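Local coordinates for lasso peptide isopeptidase AtxE2 (PDB 5TXE), which hydrolyses the isopeptide bond of the lasso peptides astexin-2 and astexin-3, recognising chiefly their loop and converting them to linear peptides, at residues A47-M52 / V70-R75; T57-S62 / T129-W134; L61-D66 / G353-A358. The protein carries 1 engineered substitution. One frame throughout, in Å; residues are numbered along the deposited sequence.

Interaction 1. Residues A47-M52 / V70-R75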
ATOM      1  N   ALA A  47     -15.470  -4.800  -2.305  1.00 24.23           N
ATOM      2  CA  ALA A  47     -14.506  -5.755  -2.784  1.00 26.35           C
ATOM      3  C   ALA A  47     -13.321  -5.066  -3.421  1.00 26.35           C
ATOM      4  O   ALA A  47     -13.389  -3.858  -3.694  1.00 28.47           O
ATOM      5  CB  ALA A  47     -15.161  -6.657  -3.796  1.00 30.11           C
ATOM      6  N   ASP A  48     -12.236  -5.821  -3.570  1.00 26.71           N
ATOM      7  CA  ASP A  48     -10.986  -5.319  -4.117  1.00 28.09           C
ATOM      8  C   ASP A  48     -10.357  -6.378  -5.043  1.00 28.94           C
ATOM      9  O   ASP A  48     -10.777  -7.546  -5.074  1.00 24.86           O
ATOM     10  CB  ASP A  48     -10.006  -4.907  -2.998  1.00 31.53           C
ATOM     11  CG  ASP A  48      -9.112  -3.656  -3.388  1.00 38.12           C
ATOM     12  OD1 ASP A  48      -9.172  -3.105  -4.554  1.00 35.70           O
ATOM     13  OD2 ASP A  48      -8.305  -3.233  -2.513  1.00 38.05           O
ATOM     14  N   ILE A  49      -9.392  -5.928  -5.833  1.00 27.36           N
ATOM     15  CA  ILE A  49      -8.645  -6.766  -6.750  1.00 27.10           C
ATOM     16  C   ILE A  49      -7.176  -6.485  -6.567  1.00 26.78           C
ATOM     17  O   ILE A  49      -6.742  -5.333  -6.703  1.00 30.87           O
ATOM     18  CB  ILE A  49      -9.013  -6.415  -8.205  1.00 29.57           C
ATOM     19  CG1 ILE A  49     -10.477  -6.730  -8.469  1.00 30.24           C
ATOM     20  CG2 ILE A  49      -8.134  -7.185  -9.164  1.00 32.61           C
ATOM     21  CD1 ILE A  49     -11.043  -6.065  -9.714  1.00 30.61           C
ATOM     22  N   GLY A  50      -6.417  -7.496  -6.175  1.00 26.04           N
ATOM     23  CA  GLY A  50      -4.963  -7.329  -5.926  1.00 29.34           C
ATOM     24  C   GLY A  50      -4.623  -6.715  -4.563  1.00 31.15           C
ATOM     25  O   GLY A  50      -5.485  -6.447  -3.754  1.00 31.43           O
ATOM     26  N   THR A  51      -3.345  -6.478  -4.320  1.00 29.66           N
ATOM     27  CA  THR A  51      -2.895  -5.981  -3.026  1.00 27.42           C
ATOM     28  C   THR A  51      -3.477  -4.613  -2.751  1.00 29.92           C
ATOM     29  O   THR A  51      -3.864  -3.840  -3.671  1.00 30.86           O
ATOM     30  CB  THR A  51      -1.319  -6.016  -2.938  1.00 29.16           C
ATOM     31  OG1 THR A  51      -0.862  -5.793  -1.618  1.00 27.22           O
ATOM     32  CG2 THR A  51      -0.660  -5.013  -3.856  1.00 26.95           C
ATOM     33  N   MET A  52      -3.467  -4.286  -1.478  1.00 28.50           N
ATOM     34  CA  MET A  52      -4.102  -3.090  -0.993  1.00 30.14           C
ATOM     35  C   MET A  52      -3.677  -1.852  -1.745  1.00 26.84           C
ATOM     36  O   MET A  52      -4.508  -1.089  -2.178  1.00 27.52           O
ATOM     37  CB  MET A  52      -3.791  -2.865   0.484  1.00 32.80           C
ATOM     38  CG  MET A  52      -4.399  -3.961   1.353  1.00 46.14           C
ATOM     39  SD  MET A  52      -4.271  -3.583   3.130  1.00 53.74           S
ATOM     40  CE  MET A  52      -4.368  -1.774   3.076  1.00 38.03           C
ATOM     41  N   VAL A  70      -9.660 -12.174 -19.553  1.00 35.19           N
ATOM     42  CA  VAL A  70      -8.808 -11.666 -18.491  1.00 32.60           C
ATOM     43  C   VAL A  70      -9.137 -12.422 -17.206  1.00 33.27           C
ATOM     44  O   VAL A  70     -10.297 -12.625 -16.877  1.00 34.34           O
ATOM     45  CB  VAL A  70      -8.956 -10.156 -18.297  1.00 30.01           C
ATOM     46  CG1 VAL A  70     -10.368  -9.735 -17.971  1.00 31.30           C
ATOM     47  CG2 VAL A  70      -7.983  -9.668 -17.228  1.00 33.65           C
ATOM     48  N   ALA A  71      -8.100 -12.850 -16.507  1.00 30.87           N
ATOM     49  CA  ALA A  71      -8.222 -13.563 -15.247  1.00 32.22           C
ATOM     50  C   ALA A  71      -7.612 -12.717 -14.117  1.00 34.33           C
ATOM     51  O   ALA A  71      -6.573 -12.054 -14.295  1.00 30.81           O
ATOM     52  CB  ALA A  71      -7.498 -14.899 -15.339  1.00 29.21           C
ATOM     53  N   PHE A  72      -8.267 -12.751 -12.962  1.00 33.92           N
ATOM     54  CA  PHE A  72      -7.887 -11.929 -11.826  1.00 33.29           C
ATOM     55  C   PHE A  72      -8.615 -12.432 -10.583  1.00 35.17           C
ATOM     56  O   PHE A  72      -9.649 -13.085 -10.710  1.00 31.26           O
ATOM     57  CB  PHE A  72      -8.276 -10.474 -12.080  1.00 32.93           C
ATOM     58  CG  PHE A  72      -9.736 -10.273 -12.423  1.00 33.69           C
ATOM     59  CD1 PHE A  72     -10.202 -10.551 -13.673  1.00 34.52           C
ATOM     60  CD2 PHE A  72     -10.635  -9.829 -11.478  1.00 30.96           C
ATOM     61  CE1 PHE A  72     -11.542 -10.354 -13.991  1.00 34.58           C
ATOM     62  CE2 PHE A  72     -11.968  -9.661 -11.766  1.00 33.63           C
ATOM     63  CZ  PHE A  72     -12.431  -9.917 -13.037  1.00 34.30           C
ATOM     64  N   GLN A  73      -8.079 -12.104  -9.399  1.00 30.70           N
ATOM     65  CA  GLN A  73      -8.658 -12.445  -8.097  1.00 28.06           C
ATOM     66  C   GLN A  73      -9.398 -11.318  -7.472  1.00 27.86           C
ATOM     67  O   GLN A  73      -8.935 -10.172  -7.469  1.00 29.69           O
ATOM     68  CB  GLN A  73      -7.586 -12.912  -7.140  1.00 28.20           C
ATOM     69  CG  GLN A  73      -8.123 -13.462  -5.841  1.00 29.83           C
ATOM     70  CD  GLN A  73      -7.004 -13.556  -4.817  1.00 30.25           C
ATOM     71  OE1 GLN A  73      -6.583 -14.673  -4.373  1.00 27.90           O
ATOM     72  NE2 GLN A  73      -6.450 -12.371  -4.474  1.00 26.59           N
ATOM     73  N   VAL A  74     -10.586 -11.644  -6.962  1.00 30.08           N
ATOM     74  CA  VAL A  74     -11.442 -10.699  -6.221  1.00 28.71           C
ATOM     75  C   VAL A  74     -11.478 -11.107  -4.767  1.00 27.70           C
ATOM     76  O   VAL A  74     -11.536 -12.282  -4.454  1.00 27.36           O
ATOM     77  CB  VAL A  74     -12.903 -10.625  -6.755  1.00 30.36           C
ATOM     78  CG1 VAL A  74     -13.719  -9.676  -5.901  1.00 28.43           C
ATOM     79  CG2 VAL A  74     -12.937 -10.064  -8.181  1.00 33.55           C
ATOM     80  N   ARG A  75     -11.364 -10.122  -3.898  1.00 25.82           N
ATOM     81  CA  ARG A  75     -11.368 -10.347  -2.476  1.00 27.93           C
ATOM     82  C   ARG A  75     -12.501  -9.528  -1.923  1.00 25.75           C
ATOM     83  O   ARG A  75     -12.664  -8.337  -2.239  1.00 29.41           O
ATOM     84  CB  ARG A  75     -10.073  -9.824  -1.846  1.00 27.86           C
ATOM     85  CG  ARG A  75     -10.067  -9.922  -0.332  1.00 28.97           C
ATOM     86  CD  ARG A  75      -8.755  -9.422   0.272  1.00 31.11           C
ATOM     87  NE  ARG A  75      -8.534  -8.003   0.053  1.00 32.82           N
ATOM     88  CZ  ARG A  75      -9.180  -7.025   0.666  1.00 37.72           C
ATOM     89  NH1 ARG A  75     -10.098  -7.259   1.594  1.00 39.24           N
ATOM     90  NH2 ARG A  75      -8.888  -5.776   0.354  1.00 47.53           N
TER
HETATM   91  O   HOH W   1      -6.795  -5.083  -1.396  1.00 36.26           O
HETATM   92  O   HOH W   2      -7.722  -9.908  -4.819  1.00 32.36           O
HETATM   93  O   HOH W   3      -7.606  -8.108  -2.789  1.00 32.73           O

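Interaction 2. Residues T57-S62 / T129-W134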
ATOM      1  N   THR A  57       2.597  -1.134 -12.130  1.00 28.28           N
ATOM      2  CA  THR A  57       3.189  -2.432 -12.391  1.00 30.72           C
ATOM      3  C   THR A  57       2.678  -3.542 -11.497  1.00 31.62           C
ATOM      4  O   THR A  57       3.247  -4.630 -11.458  1.00 31.56           O
ATOM      5  CB  THR A  57       4.733  -2.368 -12.228  1.00 33.06           C
ATOM      6  OG1 THR A  57       5.035  -2.040 -10.892  1.00 35.60           O
ATOM      7  CG2 THR A  57       5.331  -1.246 -13.062  1.00 40.05           C
ATOM      8  N   THR A  58       1.624  -3.292 -10.740  1.00 32.69           N
ATOM      9  CA  THR A  58       1.090  -4.353  -9.876  1.00 28.28           C
ATOM     10  C   THR A  58       0.495  -5.434 -10.760  1.00 27.79           C
ATOM     11  O   THR A  58      -0.463  -5.164 -11.513  1.00 28.43           O
ATOM     12  CB  THR A  58       0.004  -3.795  -8.940  1.00 27.74           C
ATOM     13  OG1 THR A  58       0.576  -2.837  -8.033  1.00 26.72           O
ATOM     14  CG2 THR A  58      -0.636  -4.948  -8.160  1.00 29.73           C
ATOM     15  N   PRO A  59       1.001  -6.662 -10.675  1.00 27.48           N
ATOM     16  CA  PRO A  59       0.562  -7.680 -11.667  1.00 28.55           C
ATOM     17  C   PRO A  59      -0.767  -8.376 -11.343  1.00 28.83           C
ATOM     18  O   PRO A  59      -0.820  -9.602 -11.202  1.00 29.00           O
ATOM     19  CB  PRO A  59       1.695  -8.690 -11.624  1.00 29.93           C
ATOM     20  CG  PRO A  59       2.192  -8.620 -10.186  1.00 30.74           C
ATOM     21  CD  PRO A  59       2.023  -7.187  -9.754  1.00 30.24           C
ATOM     22  N   LEU A  60      -1.823  -7.600 -11.241  1.00 27.75           N
ATOM     23  CA  LEU A  60      -3.076  -8.074 -10.638  1.00 31.02           C
ATOM     24  C   LEU A  60      -4.051  -8.751 -11.616  1.00 31.13           C
ATOM     25  O   LEU A  60      -5.139  -9.215 -11.201  1.00 27.21           O
ATOM     26  CB  LEU A  60      -3.785  -6.942  -9.856  1.00 27.03           C
ATOM     27  CG  LEU A  60      -3.895  -5.580 -10.481  1.00 27.81           C
ATOM     28  CD1 LEU A  60      -4.746  -5.681 -11.737  1.00 30.28           C
ATOM     29  CD2 LEU A  60      -4.526  -4.574  -9.513  1.00 27.84           C
ATOM     30  N   LEU A  61      -3.688  -8.767 -12.896  1.00 30.31           N
ATOM     31  CA  LEU A  61      -4.502  -9.437 -13.900  1.00 29.95           C
ATOM     32  C   LEU A  61      -3.625 -10.078 -14.935  1.00 30.87           C
ATOM     33  O   LEU A  61      -2.444  -9.705 -15.055  1.00 29.17           O
ATOM     34  CB  LEU A  61      -5.477  -8.469 -14.526  1.00 29.10           C
ATOM     35  CG  LEU A  61      -4.910  -7.309 -15.329  1.00 28.22           C
ATOM     36  CD1 LEU A  61      -4.590  -7.714 -16.760  1.00 30.05           C
ATOM     37  CD2 LEU A  61      -5.924  -6.196 -15.349  1.00 30.85           C
ATOM     38  N   SER A  62      -4.183 -11.062 -15.647  1.00 30.00           N
ATOM     39  CA  SER A  62      -3.485 -11.705 -16.696  1.00 33.27           C
ATOM     40  C   SER A  62      -4.387 -11.973 -17.880  1.00 34.63           C
ATOM     41  O   SER A  62      -5.480 -12.505 -17.727  1.00 38.14           O
ATOM     42  CB  SER A  62      -3.016 -13.010 -16.143  1.00 36.03           C
ATOM     43  OG  SER A  62      -2.212 -13.708 -17.079  1.00 47.40           O
ATOM     44  N   THR A 129      -0.510 -10.060  -4.194  1.00 22.71           N
ATOM     45  CA  THR A 129      -1.215  -9.996  -5.453  1.00 22.70           C
ATOM     46  C   THR A 129      -1.090 -11.355  -6.156  1.00 23.86           C
ATOM     47  O   THR A 129       0.009 -11.887  -6.327  1.00 21.97           O
ATOM     48  CB  THR A 129      -0.637  -8.909  -6.353  1.00 23.38           C
ATOM     49  OG1 THR A 129      -0.918  -7.645  -5.793  1.00 24.71           O
ATOM     50  CG2 THR A 129      -1.338  -8.907  -7.727  1.00 27.24           C
ATOM     51  N   ILE A 130      -2.218 -11.938  -6.530  1.00 24.91           N
ATOM     52  CA  ILE A 130      -2.189 -13.275  -7.128  1.00 25.37           C
ATOM     53  C   ILE A 130      -2.363 -13.072  -8.647  1.00 28.52           C
ATOM     54  O   ILE A 130      -3.450 -12.644  -9.133  1.00 28.66           O
ATOM     55  CB  ILE A 130      -3.328 -14.164  -6.591  1.00 26.99           C
ATOM     56  CG1 ILE A 130      -3.263 -14.297  -5.058  1.00 26.46           C
ATOM     57  CG2 ILE A 130      -3.329 -15.535  -7.290  1.00 30.07           C
ATOM     58  CD1 ILE A 130      -1.986 -14.974  -4.580  1.00 29.23           C
ATOM     59  N   GLN A 131      -1.307 -13.412  -9.360  1.00 27.84           N
ATOM     60  CA  GLN A 131      -1.330 -13.379 -10.808  1.00 35.32           C
ATOM     61  C   GLN A 131      -1.552 -14.771 -11.382  1.00 28.35           C
ATOM     62  O   GLN A 131      -0.744 -15.648 -11.185  1.00 29.06           O
ATOM     63  CB  GLN A 131      -0.037 -12.804 -11.392  1.00 40.59           C
ATOM     64  CG  GLN A 131      -0.364 -12.223 -12.781  1.00 45.11           C
ATOM     65  CD  GLN A 131       0.810 -11.575 -13.535  1.00 46.36           C
ATOM     66  OE1 GLN A 131       2.012 -11.770 -13.222  1.00 40.87           O
ATOM     67  NE2 GLN A 131       0.450 -10.796 -14.556  1.00 51.58           N
ATOM     68  N   PRO A 132      -2.669 -14.969 -12.035  1.00 26.79           N
ATOM     69  CA  PRO A 132      -2.948 -16.249 -12.643  1.00 31.36           C
ATOM     70  C   PRO A 132      -2.138 -16.494 -13.894  1.00 35.86           C
ATOM     71  O   PRO A 132      -2.030 -15.590 -14.721  1.00 40.56           O
ATOM     72  CB  PRO A 132      -4.416 -16.152 -13.055  1.00 30.83           C
ATOM     73  CG  PRO A 132      -4.854 -14.796 -12.767  1.00 31.03           C
ATOM     74  CD  PRO A 132      -3.739 -13.988 -12.220  1.00 27.79           C
ATOM     75  N   ARG A 133      -1.623 -17.710 -14.035  1.00 31.91           N
ATOM     76  CA  ARG A 133      -0.842 -18.115 -15.195  1.00 31.87           C
ATOM     77  C   ARG A 133      -1.706 -18.912 -16.118  1.00 30.81           C
ATOM     78  O   ARG A 133      -2.232 -19.968 -15.717  1.00 30.77           O
ATOM     79  CB  ARG A 133       0.321 -18.957 -14.744  1.00 32.18           C
ATOM     80  CG  ARG A 133       1.128 -18.328 -13.601  1.00 39.85           C
ATOM     81  CD  ARG A 133       1.714 -17.114 -14.221  1.00 44.10           C
ATOM     82  NE  ARG A 133       2.170 -15.928 -13.478  1.00 59.39           N
ATOM     83  CZ  ARG A 133       3.180 -15.867 -12.640  1.00 50.74           C
ATOM     84  NH1 ARG A 133       3.788 -16.957 -12.240  1.00 62.03           N
ATOM     85  NH2 ARG A 133       3.518 -14.716 -12.127  1.00 53.58           N
ATOM     86  N   TRP A 134      -1.920 -18.409 -17.316  1.00 29.09           N
ATOM     87  CA  TRP A 134      -2.680 -19.174 -18.305  1.00 32.26           C
ATOM     88  C   TRP A 134      -1.822 -20.284 -18.924  1.00 30.66           C
ATOM     89  O   TRP A 134      -0.663 -20.074 -19.247  1.00 36.02           O
ATOM     90  CB  TRP A 134      -3.156 -18.290 -19.407  1.00 29.12           C
ATOM     91  CG  TRP A 134      -4.175 -17.364 -19.005  1.00 28.91           C
ATOM     92  CD1 TRP A 134      -3.970 -16.144 -18.447  1.00 29.97           C
ATOM     93  CD2 TRP A 134      -5.597 -17.472 -19.232  1.00 28.30           C
ATOM     94  NE1 TRP A 134      -5.170 -15.492 -18.299  1.00 30.75           N
ATOM     95  CE2 TRP A 134      -6.181 -16.308 -18.761  1.00 28.94           C
ATOM     96  CE3 TRP A 134      -6.427 -18.467 -19.751  1.00 32.91           C
ATOM     97  CZ2 TRP A 134      -7.548 -16.100 -18.800  1.00 29.54           C
ATOM     98  CZ3 TRP A 134      -7.801 -18.254 -19.792  1.00 29.23           C
ATOM     99  CH2 TRP A 134      -8.338 -17.083 -19.328  1.00 30.58           C
TER
HETATM  100  O   HOH W   4      -5.352 -10.898  -9.040  1.00 23.33           O

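Interaction 3. Residues L61-D66 / G353-A358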
ATOM      1  N   LEU A  61      -3.688  -8.767 -12.896  1.00 30.31           N
ATOM      2  CA  LEU A  61      -4.502  -9.437 -13.900  1.00 29.95           C
ATOM      3  C   LEU A  61      -3.625 -10.078 -14.935  1.00 30.87           C
ATOM      4  O   LEU A  61      -2.444  -9.705 -15.055  1.00 29.17           O
ATOM      5  CB  LEU A  61      -5.477  -8.469 -14.526  1.00 29.10           C
ATOM      6  CG  LEU A  61      -4.910  -7.309 -15.329  1.00 28.22           C
ATOM      7  CD1 LEU A  61      -4.590  -7.714 -16.760  1.00 30.05           C
ATOM      8  CD2 LEU A  61      -5.924  -6.196 -15.349  1.00 30.85           C
ATOM      9  N   SER A  62      -4.183 -11.062 -15.647  1.00 30.00           N
ATOM     10  CA  SER A  62      -3.485 -11.705 -16.696  1.00 33.27           C
ATOM     11  C   SER A  62      -4.387 -11.973 -17.880  1.00 34.63           C
ATOM     12  O   SER A  62      -5.480 -12.505 -17.727  1.00 38.14           O
ATOM     13  CB  SER A  62      -3.016 -13.010 -16.143  1.00 36.03           C
ATOM     14  OG  SER A  62      -2.212 -13.708 -17.079  1.00 47.40           O
ATOM     15  N   LEU A  63      -3.956 -11.595 -19.070  1.00 37.73           N
ATOM     16  CA  LEU A  63      -4.745 -11.865 -20.301  1.00 36.51           C
ATOM     17  C   LEU A  63      -4.437 -13.227 -20.819  1.00 32.78           C
ATOM     18  O   LEU A  63      -3.293 -13.681 -20.763  1.00 34.41           O
ATOM     19  CB  LEU A  63      -4.411 -10.905 -21.405  1.00 38.21           C
ATOM     20  CG  LEU A  63      -4.811  -9.482 -21.096  1.00 41.87           C
ATOM     21  CD1 LEU A  63      -4.364  -8.570 -22.227  1.00 41.08           C
ATOM     22  CD2 LEU A  63      -6.306  -9.369 -20.941  1.00 46.81           C
ATOM     23  N   SER A  64      -5.454 -13.889 -21.336  1.00 33.27           N
ATOM     24  CA  SER A  64      -5.216 -15.168 -22.009  1.00 36.71           C
ATOM     25  C   SER A  64      -4.235 -14.985 -23.217  1.00 32.08           C
ATOM     26  O   SER A  64      -4.118 -13.872 -23.753  1.00 35.22           O
ATOM     27  CB  SER A  64      -6.551 -15.762 -22.466  1.00 37.16           C
ATOM     28  OG  SER A  64      -7.193 -14.955 -23.440  1.00 38.89           O
ATOM     29  N   PRO A  65      -3.527 -16.041 -23.616  1.00 31.65           N
ATOM     30  CA  PRO A  65      -2.673 -16.033 -24.824  1.00 38.94           C
ATOM     31  C   PRO A  65      -3.328 -15.424 -26.056  1.00 39.00           C
ATOM     32  O   PRO A  65      -2.727 -14.557 -26.650  1.00 43.11           O
ATOM     33  CB  PRO A  65      -2.351 -17.503 -25.029  1.00 35.27           C
ATOM     34  CG  PRO A  65      -2.286 -17.963 -23.602  1.00 35.01           C
ATOM     35  CD  PRO A  65      -3.545 -17.386 -23.035  1.00 34.23           C
ATOM     36  N   ASP A  66      -4.585 -15.738 -26.349  1.00 45.63           N
ATOM     37  CA  ASP A  66      -5.258 -15.105 -27.504  1.00 50.17           C
ATOM     38  C   ASP A  66      -5.833 -13.733 -27.198  1.00 48.08           C
ATOM     39  O   ASP A  66      -6.467 -13.109 -28.064  1.00 44.79           O
ATOM     40  CB  ASP A  66      -6.360 -16.014 -28.094  1.00 55.25           C
ATOM     41  CG  ASP A  66      -7.574 -16.219 -27.153  1.00 61.46           C
ATOM     42  OD1 ASP A  66      -7.646 -15.615 -26.053  1.00 60.49           O
ATOM     43  OD2 ASP A  66      -8.466 -17.016 -27.533  1.00 61.25           O
ATOM     44  N   GLY A 353      -1.745  -2.514 -13.446  1.00 30.93           N
ATOM     45  CA  GLY A 353      -1.657  -3.866 -13.993  1.00 34.12           C
ATOM     46  C   GLY A 353      -1.985  -4.033 -15.469  1.00 36.03           C
ATOM     47  O   GLY A 353      -2.210  -5.166 -15.947  1.00 36.26           O
ATOM     48  N   CYS A 354      -2.032  -2.916 -16.179  1.00 31.77           N
ATOM     49  CA  CYS A 354      -2.497  -2.898 -17.553  1.00 32.98           C
ATOM     50  C   CYS A 354      -1.719  -3.864 -18.441  1.00 32.27           C
ATOM     51  O   CYS A 354      -0.498  -3.973 -18.353  1.00 32.63           O
ATOM     52  CB  CYS A 354      -2.337  -1.519 -18.148  1.00 32.37           C
ATOM     53  SG  CYS A 354      -3.259  -0.134 -17.416  1.00 44.28           S
ATOM     54  N   GLU A 355      -2.437  -4.543 -19.309  1.00 33.04           N
ATOM     55  CA  GLU A 355      -1.854  -5.403 -20.341  1.00 33.17           C
ATOM     56  C   GLU A 355      -2.564  -5.161 -21.691  1.00 36.04           C
ATOM     57  O   GLU A 355      -3.789  -4.813 -21.739  1.00 30.73           O
ATOM     58  CB  GLU A 355      -1.991  -6.868 -19.953  1.00 37.40           C
ATOM     59  CG  GLU A 355      -1.072  -7.283 -18.794  1.00 39.08           C
ATOM     60  CD  GLU A 355      -1.023  -8.806 -18.594  1.00 43.22           C
ATOM     61  OE1 GLU A 355      -1.809  -9.547 -19.229  1.00 45.00           O
ATOM     62  OE2 GLU A 355      -0.211  -9.277 -17.775  1.00 47.89           O
ATOM     63  N   ARG A 356      -1.814  -5.308 -22.795  1.00 38.08           N
ATOM     64  CA  ARG A 356      -2.366  -4.942 -24.123  1.00 39.48           C
ATOM     65  C   ARG A 356      -2.911  -6.136 -24.873  1.00 37.63           C
ATOM     66  O   ARG A 356      -2.299  -7.191 -24.893  1.00 36.38           O
ATOM     67  CB  ARG A 356      -1.291  -4.256 -24.953  1.00 42.88           C
ATOM     68  CG  ARG A 356      -1.756  -3.660 -26.284  1.00 42.58           C
ATOM     69  CD  ARG A 356      -0.627  -2.930 -27.022  1.00 40.64           C
ATOM     70  NE  ARG A 356       0.478  -3.817 -27.350  1.00 39.54           N
ATOM     71  CZ  ARG A 356       0.441  -4.716 -28.325  1.00 39.83           C
ATOM     72  NH1 ARG A 356      -0.604  -4.795 -29.166  1.00 42.19           N
ATOM     73  NH2 ARG A 356       1.474  -5.505 -28.496  1.00 43.12           N
ATOM     74  N   GLN A 357      -4.090  -5.951 -25.444  1.00 40.36           N
ATOM     75  CA  GLN A 357      -4.655  -6.833 -26.475  1.00 46.86           C
ATOM     76  C   GLN A 357      -4.945  -5.972 -27.727  1.00 39.46           C
ATOM     77  O   GLN A 357      -5.892  -5.160 -27.732  1.00 35.58           O
ATOM     78  CB  GLN A 357      -5.993  -7.449 -26.018  1.00 52.00           C
ATOM     79  CG  GLN A 357      -6.813  -8.128 -27.139  1.00 56.90           C
ATOM     80  CD  GLN A 357      -8.289  -7.768 -27.086  1.00 63.00           C
ATOM     81  OE1 GLN A 357      -8.658  -6.594 -27.198  1.00 78.69           O
ATOM     82  NE2 GLN A 357      -9.147  -8.765 -26.928  1.00 63.91           N
ATOM     83  N   ALA A 358      -4.188  -6.230 -28.787  1.00 39.23           N
ATOM     84  CA  ALA A 358      -4.273  -5.470 -30.029  1.00 41.07           C
ATOM     85  C   ALA A 358      -4.228  -3.964 -29.760  1.00 39.64           C
ATOM     86  O   ALA A 358      -3.207  -3.476 -29.270  1.00 41.49           O
ATOM     87  CB  ALA A 358      -5.524  -5.862 -30.807  1.00 41.65           C
TER
HETATM   88  O   HOH W   5      -1.403  -7.131 -14.516  1.00 31.38           O
HETATM   89  O   HOH W   6      -0.993 -11.909 -19.908  1.00 48.10           O

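Interaction 1. Residues A47-M52 / V70-R75
Asp48 and Arg75 meet twice through their backbones, Asp48 N giving to Arg75 O and Arg75 N to Asp48 O, each over 2.9 Å, and both side chains leave on the same face of the sheet. Arg75 carries CG anti to its backbone N (chi1 175°), runs straight to CD, then bends at chi3 (65°), which brings the guanidinium back beside Asp48. The direct ion pair is long, 3.9 Å from Asp48 OD2 to Arg75 NH2, and the two planes stand 76° apart. A water does the closer work: it accepts from Arg75 NH2 at 2.8 Å, in the guanidinium plane, and donates to Asp48 OD2 and Gly50 O. A second water joins Arg75 NE to Gly50 O, while NH1 goes to Asn84. This is a short, weakly bonded antiparallel pairing of strand 48-49 with strand 69-78, in the first sheet of what is, as in other S9 peptidases, probably a beta-propeller. On the other face Ile49 keeps CG1 beside its backbone N, laying it 4.2 Å from Val74 CG2, and reaches on with CD1 to Phe72 CD2, also 4.2 Å. A third water, held by Gly50 N, is also bound by Gln73 NE2.

Interaction 2. Residues T57-S62 / T129-W134
An inverse gamma turn centred on Pro59 leads into strand 61-63, and both lie against the chain entering strand 133-134, at the seam between the first two sheets of the probable propeller. Gln131 carries the contact together with Thr129 and Ser62. Its CG, anti to the backbone N (chi1 -155°), lies 3.1 Å from Pro59 O. The end amide then divides its work: OE1 rests 3.5 Å from Pro59 CB and takes a weak bond from Arg133 NH2, while NE2 donates to Leu61 O over 3.1 Å, coming from above the carbonyl plane. A leucine in place of Gln131 would probably leave Leu61 O without its amide donor and Arg133 NH2 without that weak acceptor. Further along, Trp134 NE1 donates to Ser62 O at 3.1 Å; the oxygen lies at the indole edge, near the ring plane, yet the N-H arrives far above the carbonyl plane. At the other end Thr129 presses CG2 to within 3.5 Å of Leu60 CA. A water donates to both Leu60 O and Ile130 O. Between these two segments the hydrogen bonds thus come from side-chain donors and a bridging water to backbone carbonyls.

Interaction 3. Residues L61-D66 / G353-A358
Glu355 lies against both Leu61 and Leu63, and its side chain can be followed outward atom by atom. CB lies 3.7 Å from Leu63 CD1. CG, set beside the backbone N, passes Leu61 CD1 at 4.1 Å; the glutamate slides past each leucine in the opposite direction. The chain stays extended beyond CG, which carries the carboxylate up to the backbone of the facing strand, with CD near both Leu61 O and Leu63 N. There OE1 accepts from Leu63 N over 3.0 Å, met on its syn side but tilted from the carboxylate plane (157° at the hydrogen). The same oxygen receives a water at 2.6 Å, and that water also donates to Leu63 O, so the carboxylate serves both the N-H and, through water, the carbonyl of one residue. OE2 is merely near Leu61 O, two acceptors without a bond; that carbonyl takes its N-H from Gln131 NE2.

Strands 61-63 and 354-357 run almost parallel, 11° apart, with axes 7.5 Å from each other at closest. They belong to the first and last sheets of the probable propeller and probably form their inner strands, and the contact is consistent with closure of its ring. Side chains and water span this gap. Leu61 holds CG between its backbone N and carbonyl carbon (chi1 64°), placing CG 3.5 Å from Gly353 O; a water donates to that oxygen and to Leu61 O. Gly353, at positive phi, turns the corner into its strand. Next to it, Cys354 faces away and forms a disulfide with Cys363 on the neighbouring strand 360-367. Further along, Leu63 extends CD1 to within 3.6 Å of Arg356 O and also towards Gln357, whose own amide oxygen is hydrogen-bonded to Arg360.

Strand 61-63 ties the set together: interactions 2 and 3 share Leu61 and Ser62, their centres about 10 Å apart, and use different sides of that strand. Interaction 1 lies about 9 Å from interaction 2 and 15 Å from interaction 3, centre to centre, in the same sheet, where Ala71 N meets Ser62 O at 2.9 Å. A second tie is Thr51 N to Thr129 OG1, 3.1 Å, between interactions 1 and 2. The first sheet is therefore joined to the second through 129-134 and to the last through 353-358. All three contacts lie away from the annotated catalytic and substrate-binding residues, although Met52 touches Val639, the chain neighbour of His638 in the inferred charge relay.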